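Local atomic coordinates of cytochrome P450 (CYP102L1) (Mycobacterium phage Adler, PDB entry 6N6Q), a protein that binds a haem group and, as a virus-encoded cytochrome P450, probably catalyses oxygen-dependent monooxygenation of an organic substrate. Residues D94-A99 with G269-T274; W106-E111 with D261-N266; P313-P318 with I436-E441. One frame throughout, in Å; residues are numbered along the deposited sequence.

Contact 1 of 3, residues D94-A99 with G269-T274; sequences DGMFTA and GNQILT. With HEM (protoporphyrin IX containing Fe), chain E.
The carboxylate of D94 takes an N-H from the amide of N270, with ND2 2.7 Å from OD1. OD1 lies in the amide plane of N270, but the two flat groups stand nearly perpendicular and the bond is bent, at 135°. The other ends are held too: D94 OD2 by N105, N270 OD1 by R225. Two residues on in the loop and one in the helix, M96 N donates along a straighter path to OE1 of Q271 (3.2 Å, 160°). The Q271 chain turns at chi2 (-64°), bringing its amide across to the loop; NE2 is bonded to N267 and reaches D94 O through a water. T274 OG1 returns to the helix, 2.7 Å from N270 O, which it and T274 N approach from opposite faces. Packing takes over toward the porphyrin. G95 CA lies 3.7 Å from T274 OG1, T274 CG2 meets F97 CB at 3.6 Å, and haem CAD meets the edge of the F97 ring, 3.5 Å from CD1. The contact thus joins the loop before helix 104-113 to the long helix 265-296 beside the haem. M96 packs on A109, H110 and L113 of helix 104-113, while F97 leans on L85 of helix 83-87.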
loop_
_atom_site.group_PDB
_atom_site.type_symbol
_atom_site.label_atom_id
_atom_site.label_comp_id
_atom_site.label_asym_id
_atom_site.label_seq_id
_atom_site.Cartn_x
_atom_site.Cartn_y
_atom_site.Cartn_z
ATOM N N ASP A 94 -5.622 17.654 1.448
ATOM C CA ASP A 94 -6.841 17.052 1.986
ATOM C C ASP A 94 -7.353 15.910 1.118
ATOM O O ASP A 94 -8.565 15.752 0.936
ATOM C CB ASP A 94 -7.914 18.121 2.174
ATOM C CG ASP A 94 -8.296 18.811 0.875
ATOM O OD1 ASP A 94 -7.585 18.635 -0.137
ATOM O OD2 ASP A 94 -9.317 19.533 0.870
ATOM N N GLY A 95 -6.452 15.105 0.562
ATOM C CA GLY A 95 -6.858 13.907 -0.141
ATOM C C GLY A 95 -7.438 12.876 0.807
ATOM O O GLY A 95 -7.331 12.979 2.029
ATOM N N MET A 96 -8.058 11.847 0.220
ATOM C CA MET A 96 -8.771 10.852 1.019
ATOM C C MET A 96 -7.877 10.207 2.071
ATOM O O MET A 96 -8.369 9.775 3.119
ATOM C CB MET A 96 -9.367 9.771 0.115
ATOM C CG MET A 96 -10.633 10.189 -0.614
ATOM S SD MET A 96 -11.462 8.807 -1.424
ATOM C CE MET A 96 -11.765 7.733 -0.023
ATOM N N PHE A 97 -6.570 10.140 1.823
ATOM C CA PHE A 97 -5.688 9.421 2.733
ATOM C C PHE A 97 -5.243 10.302 3.898
ATOM O O PHE A 97 -5.102 9.817 5.027
ATOM C CB PHE A 97 -4.480 8.886 1.959
ATOM C CG PHE A 97 -3.685 7.848 2.700
ATOM C CD1 PHE A 97 -4.307 6.764 3.296
ATOM C CD2 PHE A 97 -2.306 7.945 2.772
ATOM C CE1 PHE A 97 -3.569 5.804 3.968
ATOM C CE2 PHE A 97 -1.563 6.988 3.442
ATOM C CZ PHE A 97 -2.195 5.919 4.041
ATOM N N THR A 98 -5.042 11.595 3.653
ATOM C CA THR A 98 -4.496 12.499 4.655
ATOM C C THR A 98 -5.509 13.504 5.188
ATOM O O THR A 98 -5.145 14.342 6.020
ATOM C CB THR A 98 -3.285 13.247 4.081
ATOM O OG1 THR A 98 -3.647 13.868 2.839
ATOM C CG2 THR A 98 -2.128 12.285 3.849
ATOM N N ALA A 99 -6.761 13.449 4.744
ATOM C CA ALA A 99 -7.756 14.400 5.214
ATOM C C ALA A 99 -8.254 14.023 6.603
ATOM O O ALA A 99 -8.320 12.847 6.968
ATOM C CB ALA A 99 -8.936 14.475 4.245
ATOM N N GLY A 269 -6.659 17.202 -7.915
ATOM C CA GLY A 269 -5.219 17.029 -7.975
ATOM C C GLY A 269 -4.655 16.335 -6.753
ATOM O O GLY A 269 -3.642 15.637 -6.842
ATOM N N ASN A 270 -5.302 16.508 -5.596
ATOM C CA ASN A 270 -4.859 15.815 -4.391
ATOM C C ASN A 270 -5.183 14.328 -4.456
ATOM O O ASN A 270 -4.387 13.496 -4.011
ATOM C CB ASN A 270 -5.492 16.448 -3.153
ATOM C CG ASN A 270 -4.899 17.803 -2.823
ATOM O OD1 ASN A 270 -3.805 18.139 -3.272
ATOM N ND2 ASN A 270 -5.618 18.585 -2.026
ATOM N N GLN A 271 -6.348 13.975 -5.007
ATOM C CA GLN A 271 -6.707 12.565 -5.113
ATOM C C GLN A 271 -5.770 11.828 -6.061
ATOM O O GLN A 271 -5.373 10.689 -5.788
ATOM C CB GLN A 271 -8.157 12.419 -5.572
ATOM C CG GLN A 271 -9.174 13.213 -4.762
ATOM C CD GLN A 271 -9.276 12.762 -3.316
ATOM O OE1 GLN A 271 -8.738 11.723 -2.932
ATOM N NE2 GLN A 271 -9.971 13.550 -2.505
ATOM N N ILE A 272 -5.406 12.462 -7.178
ATOM C CA ILE A 272 -4.448 11.860 -8.102
ATOM C C ILE A 272 -3.124 11.602 -7.394
ATOM O O ILE A 272 -2.548 10.512 -7.492
ATOM C CB ILE A 272 -4.260 12.754 -9.340
ATOM C CG1 ILE A 272 -5.548 12.799 -10.167
ATOM C CG2 ILE A 272 -3.087 12.267 -10.179
ATOM C CD1 ILE A 272 -5.500 13.782 -11.318
ATOM N N LEU A 273 -2.625 12.604 -6.665
ATOM C CA LEU A 273 -1.410 12.414 -5.881
ATOM C C LEU A 273 -1.604 11.341 -4.821
ATOM O O LEU A 273 -0.686 10.563 -4.538
ATOM C CB LEU A 273 -0.986 13.731 -5.231
ATOM C CG LEU A 273 -0.401 14.812 -6.138
ATOM C CD1 LEU A 273 0.014 16.018 -5.310
ATOM C CD2 LEU A 273 0.779 14.265 -6.924
ATOM N N THR A 274 -2.798 11.282 -4.226
ATOM C CA THR A 274 -3.070 10.284 -3.196
ATOM C C THR A 274 -2.999 8.873 -3.766
ATOM O O THR A 274 -2.265 8.021 -3.254
ATOM C CB THR A 274 -4.442 10.538 -2.568
ATOM O OG1 THR A 274 -4.442 11.811 -1.910
ATOM C CG2 THR A 274 -4.774 9.443 -1.566
HETATM C CHA HEM E . -6.229 3.449 3.124
HETATM C CHB HEM E . -3.269 -0.405 3.054
HETATM C CHC HEM E . -3.350 -0.375 -1.810
HETATM C CHD HEM E . -5.675 3.891 -1.697
HETATM C C1A HEM E . -5.447 2.391 3.546
HETATM C C2A HEM E . -5.221 1.964 4.915
HETATM C C3A HEM E . -4.408 0.907 4.893
HETATM C C4A HEM E . -4.082 0.613 3.511
HETATM C CMA HEM E . -3.904 0.137 6.131
HETATM C CAA HEM E . -5.804 2.614 6.189
HETATM C CBA HEM E . -4.884 3.755 6.615
HETATM C CGA HEM E . -5.305 4.309 7.952
HETATM O O1A HEM E . -6.221 3.728 8.592
HETATM O O2A HEM E . -4.720 5.336 8.380
HETATM C C1B HEM E . -3.080 -0.769 1.734
HETATM C C2B HEM E . -2.409 -1.967 1.270
HETATM C C3B HEM E . -2.429 -1.964 -0.078
HETATM C C4B HEM E . -3.115 -0.757 -0.503
HETATM C CMB HEM E . -1.803 -3.020 2.227
HETATM C CAB HEM E . -1.857 -2.995 -1.086
HETATM C CBB HEM E . -1.188 -4.107 -0.756
HETATM C C1C HEM E . -4.010 0.765 -2.223
HETATM C C2C HEM E . -4.329 1.135 -3.587
HETATM C C3C HEM E . -4.967 2.306 -3.573
HETATM C C4C HEM E . -5.085 2.737 -2.184
HETATM C CMC HEM E . -3.990 0.326 -4.857
HETATM C CAC HEM E . -5.462 3.016 -4.856
HETATM C CBC HEM E . -6.130 4.174 -4.837
HETATM C C1D HEM E . -6.040 4.145 -0.388
HETATM C C2D HEM E . -6.778 5.300 0.092
HETATM C C3D HEM E . -6.931 5.177 1.416
HETATM C C4D HEM E . -6.297 3.941 1.834
HETATM C CMD HEM E . -7.295 6.468 -0.776
HETATM C CAD HEM E . -7.658 6.176 2.346
HETATM C CBD HEM E . -9.158 5.895 2.343
HETATM C CGD HEM E . -9.858 6.806 3.320
HETATM O O1D HEM E . -11.046 7.148 3.078
HETATM O O2D HEM E . -9.232 7.198 4.340
HETATM N NA HEM E . -4.732 1.541 2.722
HETATM N NB HEM E . -3.496 -0.058 0.627
HETATM N NC HEM E . -4.488 1.767 -1.400
HETATM N ND HEM E . -5.766 3.341 0.705
HETATM FE FE HEM E . -4.496 1.719 0.662
HETATM O O HOH W 1 -10.611 13.928 0.491
#

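Contact 2 of 3, residues W106-E111 with D261-N266. With HEM (protoporphyrin IX containing Fe), chain E.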
loop_
_atom_site.group_PDB
_atom_site.type_symbol
_atom_site.label_atom_id
_atom_site.label_comp_id
_atom_site.label_asym_id
_atom_site.label_seq_id
_atom_site.Cartn_x
_atom_site.Cartn_y
_atom_site.Cartn_z
ATOM N N TRP A 106 -13.272 14.941 2.720
ATOM C CA TRP A 106 -13.142 13.494 2.850
ATOM C C TRP A 106 -14.456 12.794 2.537
ATOM O O TRP A 106 -14.475 11.791 1.819
ATOM C CB TRP A 106 -12.666 13.079 4.244
ATOM C CG TRP A 106 -12.711 11.582 4.340
ATOM C CD1 TRP A 106 -11.758 10.706 3.908
ATOM C CD2 TRP A 106 -13.796 10.784 4.827
ATOM N NE1 TRP A 106 -12.172 9.414 4.119
ATOM C CE2 TRP A 106 -13.420 9.435 4.682
ATOM C CE3 TRP A 106 -15.045 11.081 5.381
ATOM C CZ2 TRP A 106 -14.247 8.386 5.073
ATOM C CZ3 TRP A 106 -15.864 10.038 5.765
ATOM C CH2 TRP A 106 -15.461 8.708 5.614
ATOM N N ARG A 107 -15.564 13.294 3.089
ATOM C CA ARG A 107 -16.845 12.631 2.870
ATOM C C ARG A 107 -17.298 12.773 1.424
ATOM O O ARG A 107 -17.801 11.813 0.831
ATOM C CB ARG A 107 -17.901 13.188 3.822
ATOM C CG ARG A 107 -19.185 12.376 3.841
ATOM C CD ARG A 107 -20.363 13.213 4.303
ATOM N NE ARG A 107 -20.511 14.418 3.492
ATOM C CZ ARG A 107 -21.070 14.444 2.285
ATOM N NH1 ARG A 107 -21.535 13.325 1.744
ATOM N NH2 ARG A 107 -21.161 15.587 1.619
ATOM N N LYS A 108 -17.126 13.963 0.841
ATOM C CA LYS A 108 -17.473 14.162 -0.563
ATOM C C LYS A 108 -16.716 13.185 -1.454
ATOM O O LYS A 108 -17.319 12.411 -2.204
ATOM C CB LYS A 108 -17.181 15.606 -0.977
ATOM C CG LYS A 108 -18.151 16.630 -0.416
ATOM C CD LYS A 108 -17.818 18.030 -0.913
ATOM C CE LYS A 108 -17.816 18.090 -2.433
ATOM N NZ LYS A 108 -17.502 19.455 -2.942
ATOM N N ALA A 109 -15.382 13.199 -1.368
ATOM C CA ALA A 109 -14.574 12.313 -2.200
ATOM C C ALA A 109 -14.904 10.849 -1.938
ATOM O O ALA A 109 -14.945 10.038 -2.871
ATOM C CB ALA A 109 -13.089 12.578 -1.957
ATOM N N HIS A 110 -15.154 10.492 -0.677
ATOM C CA HIS A 110 -15.413 9.093 -0.349
ATOM C C HIS A 110 -16.710 8.602 -0.980
ATOM O O HIS A 110 -16.773 7.474 -1.479
ATOM C CB HIS A 110 -15.451 8.901 1.166
ATOM C CG HIS A 110 -15.749 7.497 1.587
ATOM N ND1 HIS A 110 -14.865 6.457 1.390
ATOM C CD2 HIS A 110 -16.836 6.958 2.190
ATOM C CE1 HIS A 110 -15.393 5.339 1.856
ATOM N NE2 HIS A 110 -16.589 5.616 2.347
ATOM N N GLU A 111 -17.758 9.428 -0.969
ATOM C CA GLU A 111 -19.016 9.033 -1.588
ATOM C C GLU A 111 -19.015 9.218 -3.101
ATOM O O GLU A 111 -19.960 8.778 -3.763
ATOM C CB GLU A 111 -20.183 9.817 -0.976
ATOM C CG GLU A 111 -20.202 9.872 0.554
ATOM C CD GLU A 111 -20.607 8.562 1.220
ATOM O OE1 GLU A 111 -20.122 7.486 0.807
ATOM O OE2 GLU A 111 -21.415 8.611 2.172
ATOM N N ASP A 261 -22.347 19.169 -4.800
ATOM C CA ASP A 261 -21.178 19.744 -5.447
ATOM C C ASP A 261 -20.171 18.663 -5.822
ATOM O O ASP A 261 -20.115 17.593 -5.209
ATOM C CB ASP A 261 -20.496 20.779 -4.549
ATOM C CG ASP A 261 -21.200 22.119 -4.565
ATOM O OD1 ASP A 261 -21.406 22.698 -3.475
ATOM O OD2 ASP A 261 -21.559 22.586 -5.668
ATOM N N LYS A 262 -19.372 18.963 -6.840
ATOM C CA LYS A 262 -18.285 18.096 -7.260
ATOM C C LYS A 262 -16.998 18.477 -6.534
ATOM O O LYS A 262 -16.908 19.513 -5.873
ATOM C CB LYS A 262 -18.085 18.180 -8.774
ATOM C CG LYS A 262 -19.335 17.907 -9.591
ATOM C CD LYS A 262 -19.010 17.827 -11.075
ATOM C CE LYS A 262 -18.336 19.099 -11.566
ATOM N NZ LYS A 262 -17.914 18.991 -12.991
ATOM N N LEU A 263 -15.993 17.617 -6.662
ATOM C CA LEU A 263 -14.681 17.921 -6.110
ATOM C C LEU A 263 -14.050 19.068 -6.887
ATOM O O LEU A 263 -14.010 19.047 -8.120
ATOM C CB LEU A 263 -13.783 16.686 -6.157
ATOM C CG LEU A 263 -14.259 15.476 -5.355
ATOM C CD1 LEU A 263 -13.288 14.316 -5.505
ATOM C CD2 LEU A 263 -14.436 15.847 -3.889
ATOM N N ASP A 264 -13.569 20.079 -6.167
ATOM C CA ASP A 264 -12.926 21.206 -6.820
ATOM C C ASP A 264 -11.598 20.770 -7.439
ATOM O O ASP A 264 -11.100 19.664 -7.203
ATOM C CB ASP A 264 -12.719 22.355 -5.831
ATOM C CG ASP A 264 -11.738 22.008 -4.725
ATOM O OD1 ASP A 264 -10.513 22.088 -4.966
ATOM O OD2 ASP A 264 -12.190 21.659 -3.613
ATOM N N ASN A 265 -11.020 21.666 -8.242
ATOM C CA ASN A 265 -9.829 21.314 -9.009
ATOM C C ASN A 265 -8.657 20.968 -8.099
ATOM O O ASN A 265 -7.925 20.005 -8.359
ATOM C CB ASN A 265 -9.455 22.460 -9.949
ATOM C CG ASN A 265 -8.284 22.116 -10.846
ATOM O OD1 ASN A 265 -8.438 21.406 -11.840
ATOM N ND2 ASN A 265 -7.104 22.625 -10.504
ATOM N N ASN A 266 -8.464 21.739 -7.026
ATOM C CA ASN A 266 -7.338 21.488 -6.131
ATOM C C ASN A 266 -7.461 20.128 -5.455
ATOM O O ASN A 266 -6.460 19.429 -5.264
ATOM C CB ASN A 266 -7.240 22.601 -5.086
ATOM C CG ASN A 266 -6.005 22.474 -4.215
ATOM O OD1 ASN A 266 -4.907 22.859 -4.617
ATOM N ND2 ASN A 266 -6.179 21.934 -3.013
HETATM C CHA HEM E . -6.229 3.449 3.124
HETATM C CHB HEM E . -3.269 -0.405 3.054
HETATM C CHC HEM E . -3.350 -0.375 -1.810
HETATM C CHD HEM E . -5.675 3.891 -1.697
HETATM C C1A HEM E . -5.447 2.391 3.546
HETATM C C2A HEM E . -5.221 1.964 4.915
HETATM C C3A HEM E . -4.408 0.907 4.893
HETATM C C4A HEM E . -4.082 0.613 3.511
HETATM C CMA HEM E . -3.904 0.137 6.131
HETATM C CAA HEM E . -5.804 2.614 6.189
HETATM C CBA HEM E . -4.884 3.755 6.615
HETATM C CGA HEM E . -5.305 4.309 7.952
HETATM O O1A HEM E . -6.221 3.728 8.592
HETATM O O2A HEM E . -4.720 5.336 8.380
HETATM C C1B HEM E . -3.080 -0.769 1.734
HETATM C C2B HEM E . -2.409 -1.967 1.270
HETATM C C3B HEM E . -2.429 -1.964 -0.078
HETATM C C4B HEM E . -3.115 -0.757 -0.503
HETATM C CMB HEM E . -1.803 -3.020 2.227
HETATM C CAB HEM E . -1.857 -2.995 -1.086
HETATM C CBB HEM E . -1.188 -4.107 -0.756
HETATM C C1C HEM E . -4.010 0.765 -2.223
HETATM C C2C HEM E . -4.329 1.135 -3.587
HETATM C C3C HEM E . -4.967 2.306 -3.573
HETATM C C4C HEM E . -5.085 2.737 -2.184
HETATM C CMC HEM E . -3.990 0.326 -4.857
HETATM C CAC HEM E . -5.462 3.016 -4.856
HETATM C CBC HEM E . -6.130 4.174 -4.837
HETATM C C1D HEM E . -6.040 4.145 -0.388
HETATM C C2D HEM E . -6.778 5.300 0.092
HETATM C C3D HEM E . -6.931 5.177 1.416
HETATM C C4D HEM E . -6.297 3.941 1.834
HETATM C CMD HEM E . -7.295 6.468 -0.776
HETATM C CAD HEM E . -7.658 6.176 2.346
HETATM C CBD HEM E . -9.158 5.895 2.343
HETATM C CGD HEM E . -9.858 6.806 3.320
HETATM O O1D HEM E . -11.046 7.148 3.078
HETATM O O2D HEM E . -9.232 7.198 4.340
HETATM N NA HEM E . -4.732 1.541 2.722
HETATM N NB HEM E . -3.496 -0.058 0.627
HETATM N NC HEM E . -4.488 1.767 -1.400
HETATM N ND HEM E . -5.766 3.341 0.705
HETATM FE FE HEM E . -4.496 1.719 0.662
#
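L263 packs its two methyls against A109: CD1 lies 4.0 Å from A109 CB, and CD2 is 3.8 Å from A109 N while also facing CB of K108. These three residues form the close-packed, buried part of the contact; D261 and K262 are on the solvent side, and K108 reaches across to them. A turn at chi3 (57°) in its otherwise extended chain carries NZ to K262 O, 3.0 Å away, where it donates from well above the carbonyl plane (60° out of it). K108 CE passes 3.6 Å from D261 O. The D261 carboxylate itself stays distant, with OD1 5.1 Å from NZ, so its attraction for the ammonium is probably only a general one. At the start of helix 265-296, D264 acts as N-cap, its OD1 accepting from N267 N. Helix 104-113 turns another side inward: W106 NE1 donates to the haem propionate O1D (2.7 Å, 162°), while CB of H110 lies over one face of the indole, toward its rim, and R417 makes a cation-pi contact with it. L263 also touches I112 and I268, and A109 meets Q271 and M96, so the contact joins helix 104-113 to the segment leading into helix 265-296.

Contact 3 of 3, residues P313-P318 with I436-E441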
loop_
_atom_site.group_PDB
_atom_site.type_symbol
_atom_site.label_atom_id
_atom_site.label_comp_id
_atom_site.label_asym_id
_atom_site.label_seq_id
_atom_site.Cartn_x
_atom_site.Cartn_y
_atom_site.Cartn_z
ATOM N N PRO A 313 -2.777 -22.843 -19.957
ATOM C CA PRO A 313 -1.786 -23.801 -20.464
ATOM C C PRO A 313 -0.882 -23.174 -21.516
ATOM O O PRO A 313 -1.195 -22.142 -22.115
ATOM C CB PRO A 313 -2.646 -24.920 -21.064
ATOM C CG PRO A 313 -3.966 -24.798 -20.368
ATOM C CD PRO A 313 -4.155 -23.328 -20.136
ATOM N N GLY A 314 0.257 -23.824 -21.739
ATOM C CA GLY A 314 1.262 -23.315 -22.648
ATOM C C GLY A 314 2.088 -22.208 -22.018
ATOM O O GLY A 314 1.767 -21.666 -20.960
ATOM N N ARG A 315 3.184 -21.867 -22.694
ATOM C CA ARG A 315 4.084 -20.824 -22.221
ATOM C C ARG A 315 3.883 -19.497 -22.940
ATOM O O ARG A 315 4.701 -18.586 -22.779
ATOM C CB ARG A 315 5.540 -21.281 -22.344
ATOM C CG ARG A 315 5.940 -22.389 -21.367
ATOM C CD ARG A 315 5.979 -21.916 -19.906
ATOM N NE ARG A 315 4.651 -21.797 -19.306
ATOM C CZ ARG A 315 3.936 -22.825 -18.859
ATOM N NH1 ARG A 315 4.419 -24.057 -18.943
ATOM N NH2 ARG A 315 2.736 -22.623 -18.331
ATOM N N THR A 316 2.821 -19.368 -23.728
ATOM C CA THR A 316 2.430 -18.063 -24.241
ATOM C C THR A 316 1.857 -17.224 -23.104
ATOM O O THR A 316 1.271 -17.752 -22.156
ATOM C CB THR A 316 1.403 -18.215 -25.363
ATOM O OG1 THR A 316 1.861 -19.200 -26.298
ATOM C CG2 THR A 316 1.201 -16.894 -26.098
ATOM N N PHE A 317 2.047 -15.909 -23.198
ATOM C CA PHE A 317 1.572 -15.005 -22.161
ATOM C C PHE A 317 0.088 -15.255 -21.893
ATOM O O PHE A 317 -0.693 -15.399 -22.844
ATOM C CB PHE A 317 1.797 -13.549 -22.571
ATOM C CG PHE A 317 1.558 -12.563 -21.463
ATOM C CD1 PHE A 317 2.568 -12.252 -20.566
ATOM C CD2 PHE A 317 0.326 -11.946 -21.317
ATOM C CE1 PHE A 317 2.353 -11.342 -19.545
ATOM C CE2 PHE A 317 0.104 -11.038 -20.298
ATOM C CZ PHE A 317 1.119 -10.734 -19.412
ATOM N N PRO A 318 -0.330 -15.338 -20.631
ATOM C CA PRO A 318 -1.716 -15.723 -20.335
ATOM C C PRO A 318 -2.723 -14.726 -20.889
ATOM O O PRO A 318 -2.539 -13.510 -20.806
ATOM C CB PRO A 318 -1.750 -15.759 -18.803
ATOM C CG PRO A 318 -0.331 -15.992 -18.404
ATOM C CD PRO A 318 0.493 -15.254 -19.413
ATOM N N ILE A 436 4.292 -13.463 -13.664
ATOM C CA ILE A 436 5.703 -13.721 -13.390
ATOM C C ILE A 436 5.952 -15.216 -13.217
ATOM O O ILE A 436 6.887 -15.776 -13.802
ATOM C CB ILE A 436 6.160 -12.916 -12.158
ATOM C CG1 ILE A 436 6.161 -11.419 -12.478
ATOM C CG2 ILE A 436 7.538 -13.371 -11.697
ATOM C CD1 ILE A 436 6.407 -10.534 -11.280
ATOM N N LEU A 437 5.114 -15.886 -12.421
ATOM C CA LEU A 437 5.276 -17.321 -12.209
ATOM C C LEU A 437 5.035 -18.116 -13.486
ATOM O O LEU A 437 5.635 -19.180 -13.675
ATOM C CB LEU A 437 4.328 -17.801 -11.113
ATOM C CG LEU A 437 4.650 -17.371 -9.684
ATOM C CD1 LEU A 437 3.598 -17.914 -8.740
ATOM C CD2 LEU A 437 6.035 -17.856 -9.291
ATOM N N HIS A 438 4.159 -17.624 -14.361
ATOM C CA HIS A 438 3.866 -18.318 -15.608
ATOM C C HIS A 438 4.996 -18.180 -16.621
ATOM O O HIS A 438 5.267 -19.125 -17.372
ATOM C CB HIS A 438 2.558 -17.783 -16.197
ATOM C CG HIS A 438 2.112 -18.492 -17.435
ATOM N ND1 HIS A 438 2.612 -18.194 -18.684
ATOM C CD2 HIS A 438 1.201 -19.477 -17.619
ATOM C CE1 HIS A 438 2.034 -18.971 -19.583
ATOM N NE2 HIS A 438 1.174 -19.758 -18.963
ATOM N N GLN A 439 5.671 -17.031 -16.647
ATOM C CA GLN A 439 6.680 -16.733 -17.653
ATOM C C GLN A 439 8.106 -16.991 -17.191
ATOM O O GLN A 439 8.949 -17.368 -18.012
ATOM C CB GLN A 439 6.566 -15.270 -18.096
ATOM C CG GLN A 439 5.229 -14.916 -18.713
ATOM C CD GLN A 439 4.964 -15.685 -19.990
ATOM O OE1 GLN A 439 3.986 -16.425 -20.092
ATOM N NE2 GLN A 439 5.837 -15.511 -20.976
ATOM N N PHE A 440 8.405 -16.789 -15.911
ATOM C CA PHE A 440 9.768 -16.884 -15.413
ATOM C C PHE A 440 9.839 -17.848 -14.238
ATOM O O PHE A 440 8.830 -18.177 -13.610
ATOM C CB PHE A 440 10.309 -15.518 -14.969
ATOM C CG PHE A 440 10.176 -14.443 -16.006
ATOM C CD1 PHE A 440 11.089 -14.345 -17.042
ATOM C CD2 PHE A 440 9.144 -13.523 -15.939
ATOM C CE1 PHE A 440 10.971 -13.355 -17.994
ATOM C CE2 PHE A 440 9.021 -12.529 -16.888
ATOM C CZ PHE A 440 9.935 -12.446 -17.918
ATOM N N GLU A 441 11.057 -18.297 -13.953
ATOM C CA GLU A 441 11.382 -18.955 -12.699
ATOM C C GLU A 441 12.327 -18.059 -11.907
ATOM O O GLU A 441 13.134 -17.320 -12.479
ATOM C CB GLU A 441 12.007 -20.335 -12.927
ATOM C CG GLU A 441 13.311 -20.331 -13.701
ATOM C CD GLU A 441 13.753 -21.731 -14.079
ATOM O OE1 GLU A 441 12.873 -22.599 -14.269
ATOM O OE2 GLU A 441 14.976 -21.968 -14.179
#
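R315 and Q439, their CA atoms 6.7 Å apart, mark the nearest approach of the irregular 313-318 backbone to the last turn of helix 422-439, which F440 leaves for an extended conformation. The H438 side chain takes the largest share of the interface, its CG anti to the backbone N (chi1 -176°) so that the imidazole reaches into the loop. P318 CG sits over the centre of one face in a CH-pi contact, 3.7 Å from the ring centroid and 13° off its normal. Over the opposite face comes NE of R315, displaced toward the rim, with the guanidinium plane steeply inclined to the ring. ND1 donates within the ring plane to OE1 of Q439 (2.6 Å), and NE2 is bonded to the carbonyl of W312. Here the loop between the J helix (298-311) and helix 322-326 meets the C-terminal end of the L helix (422-439) of the P450 fold, where the chain passes into strand 440-444. T316 O comes within 2.9 Å of H438 CE1. Q439 bends at chi2, and OE1, besides accepting from the imidazole, lies 3.5 Å from F317 CA, while Q439 CG stands 4.2 Å from F317 CD1. R315 NH2 forms a salt bridge with D309 of the J helix, and the F317 ring touches R134 of helix 119-145.

In the fold
Contacts 1 and 2 are neighbours, their centres 10 Å apart, and both use helix 265-296 and touch the haem; A109 and M96 pack across the boundary between them. Contact 1 is the deeper, held by side-chain amides, a carboxylate and a water, whereas contact 2 pairs a buried apolar patch with a bond from a buried lysine to a carbonyl of an exposed loop. Contact 3 lies about 37 Å from contact 1, centre to centre, on the opposite side of the chain's centre and without haem. Nearer the surface, it relies on a histidine ring between a proline and an arginine, joining a loop to the end of helix 422-439 rather than lining the cofactor.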